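Local coordinates for periplasmic binding protein (Pseudomonas aeruginosa, PDB 2R79) that binds heme in the periplasm, consistent with a role in delivering it for uptake across the inner membrane, at residues 130-135 and 258-263. Sequence-based numbering, arbitrary orientation.
Sequences DWIAAA and AFYPSA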
loop_
_atom_site.group_PDB
_atom_site.type_symbol
_atom_site.label_atom_id
_atom_site.label_comp_id
_atom_site.label_asym_id
_atom_site.label_seq_id
_atom_site.Cartn_x
_atom_site.Cartn_y
_atom_site.Cartn_z
ATOM N N ASP A 130 -24.280 25.537 14.984
ATOM C CA ASP A 130 -25.238 26.072 14.027
ATOM C C ASP A 130 -25.657 25.002 13.026
ATOM O O ASP A 130 -26.817 24.938 12.619
ATOM C CB ASP A 130 -24.633 27.267 13.282
ATOM C CG ASP A 130 -24.673 28.551 14.100
ATOM O OD1 ASP A 130 -25.084 28.513 15.283
ATOM O OD2 ASP A 130 -24.290 29.607 13.553
ATOM N N TRP A 131 -24.706 24.161 12.624
ATOM C CA TRP A 131 -24.984 23.084 11.677
ATOM C C TRP A 131 -25.962 22.110 12.335
ATOM O O TRP A 131 -26.908 21.626 11.707
ATOM C CB TRP A 131 -23.682 22.366 11.326
ATOM C CG TRP A 131 -23.825 21.234 10.370
ATOM C CD1 TRP A 131 -23.696 21.286 9.016
ATOM C CD2 TRP A 131 -24.104 19.865 10.696
ATOM N NE1 TRP A 131 -23.873 20.034 8.475
ATOM C CE2 TRP A 131 -24.125 19.143 9.483
ATOM C CE3 TRP A 131 -24.338 19.178 11.894
ATOM C CZ2 TRP A 131 -24.371 17.768 9.432
ATOM C CZ3 TRP A 131 -24.585 17.804 11.842
ATOM C CH2 TRP A 131 -24.599 17.117 10.619
ATOM N N ILE A 132 -25.730 21.826 13.609
ATOM C CA ILE A 132 -26.600 20.922 14.345
ATOM C C ILE A 132 -28.016 21.491 14.463
ATOM O O ILE A 132 -28.998 20.778 14.267
ATOM C CB ILE A 132 -26.030 20.629 15.759
ATOM C CG1 ILE A 132 -24.757 19.786 15.630
ATOM C CG2 ILE A 132 -27.067 19.899 16.604
ATOM C CD1 ILE A 132 -24.013 19.575 16.917
ATOM N N ALA A 133 -28.120 22.778 14.780
ATOM C CA ALA A 133 -29.421 23.422 14.913
ATOM C C ALA A 133 -30.233 23.242 13.636
ATOM O O ALA A 133 -31.423 22.927 13.680
ATOM C CB ALA A 133 -29.242 24.910 15.218
ATOM N N ALA A 134 -29.584 23.440 12.497
ATOM C CA ALA A 134 -30.252 23.296 11.215
ATOM C C ALA A 134 -30.618 21.839 10.943
ATOM O O ALA A 134 -31.668 21.553 10.371
ATOM C CB ALA A 134 -29.356 23.819 10.104
ATOM N N ALA A 135 -29.747 20.923 11.351
ATOM C CA ALA A 135 -29.974 19.500 11.140
ATOM C C ALA A 135 -31.121 18.964 11.984
ATOM O O ALA A 135 -31.799 18.024 11.582
ATOM C CB ALA A 135 -28.700 18.721 11.448
ATOM N N ALA A 258 -22.518 11.360 11.247
ATOM C CA ALA A 258 -23.033 10.009 11.488
ATOM C C ALA A 258 -24.337 10.068 12.299
ATOM O O ALA A 258 -25.212 9.218 12.134
ATOM C CB ALA A 258 -22.003 9.180 12.236
ATOM N N PHE A 259 -24.453 11.074 13.170
ATOM C CA PHE A 259 -25.639 11.251 14.010
ATOM C C PHE A 259 -26.839 11.833 13.251
ATOM O O PHE A 259 -27.988 11.585 13.618
ATOM C CB PHE A 259 -25.302 12.143 15.213
ATOM C CG PHE A 259 -24.369 11.498 16.218
ATOM C CD1 PHE A 259 -23.744 12.268 17.193
ATOM C CD2 PHE A 259 -24.129 10.124 16.199
ATOM C CE1 PHE A 259 -22.892 11.685 18.136
ATOM C CE2 PHE A 259 -23.280 9.528 17.137
ATOM C CZ PHE A 259 -22.661 10.312 18.106
ATOM N N TYR A 260 -26.568 12.615 12.205
ATOM C CA TYR A 260 -27.620 13.214 11.377
ATOM C C TYR A 260 -27.280 12.889 9.932
ATOM O O TYR A 260 -26.881 13.766 9.171
ATOM C CB TYR A 260 -27.661 14.734 11.550
ATOM C CG TYR A 260 -27.982 15.180 12.945
ATOM C CD1 TYR A 260 -26.981 15.296 13.908
ATOM C CD2 TYR A 260 -29.303 15.417 13.330
ATOM C CE1 TYR A 260 -27.291 15.630 15.227
ATOM C CE2 TYR A 260 -29.620 15.750 14.638
ATOM C CZ TYR A 260 -28.610 15.855 15.582
ATOM O OH TYR A 260 -28.921 16.198 16.876
ATOM N N PRO A 261 -27.443 11.621 9.534
ATOM C CA PRO A 261 -27.143 11.160 8.173
ATOM C C PRO A 261 -27.890 11.853 7.039
ATOM O O PRO A 261 -27.454 11.799 5.893
ATOM C CB PRO A 261 -27.439 9.663 8.245
ATOM C CG PRO A 261 -28.521 9.580 9.266
ATOM C CD PRO A 261 -28.056 10.543 10.330
ATOM N N SER A 262 -29.007 12.499 7.358
ATOM C CA SER A 262 -29.808 13.198 6.354
ATOM C C SER A 262 -29.447 14.667 6.221
ATOM O O SER A 262 -30.259 15.471 5.769
ATOM C CB SER A 262 -31.294 13.093 6.686
ATOM O OG SER A 262 -31.714 11.748 6.632
ATOM N N ALA A 263 -28.239 15.024 6.630
ATOM C CA ALA A 263 -27.793 16.405 6.517
ATOM C C ALA A 263 -26.474 16.389 5.769
ATOM O O ALA A 263 -25.690 15.452 5.925
ATOM C CB ALA A 263 -27.606 17.014 7.893
#
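The benzo end of W131 slots into the angle between Y260 and A263: CZ2 of W131 lies 3.7 Å from A263 CB, and its CZ3 4.0 Å from Y260 CD1. With CG anti to the backbone N (chi1 180°), the indole reaches off its helix to that hollow, and the W131 and Y260 side chains run antiparallel past one another. A135 adds a second, smaller bump. Its methyl sits over the rim of one indole face and also meets Y260 CD2 (3.8 Å) and A263 CB (4.1 Å), so one small knob touches all three neighbours. Beyond it the phenol runs on to I132, roughly perpendicular to that side chain, with Y260 OH 4.1 Å from I132 CG2. No hydrogen bond joins the two segments; the polar tips are tied just beyond them, W131 NE1 to K264 O and Y260 OH to G172 O and Q136 NE2. Y260 leaves helical geometry and opens a type I turn, closed by the hydrogen bond from A263 N to Y260 O (3.1 Å), which presents both residues to the same helix. Far from the heme, this is apolar packing of the last turn of helix 111-135, the long helix linking the two lobes of this periplasmic binding protein fold, against the turn ending helix 248-259.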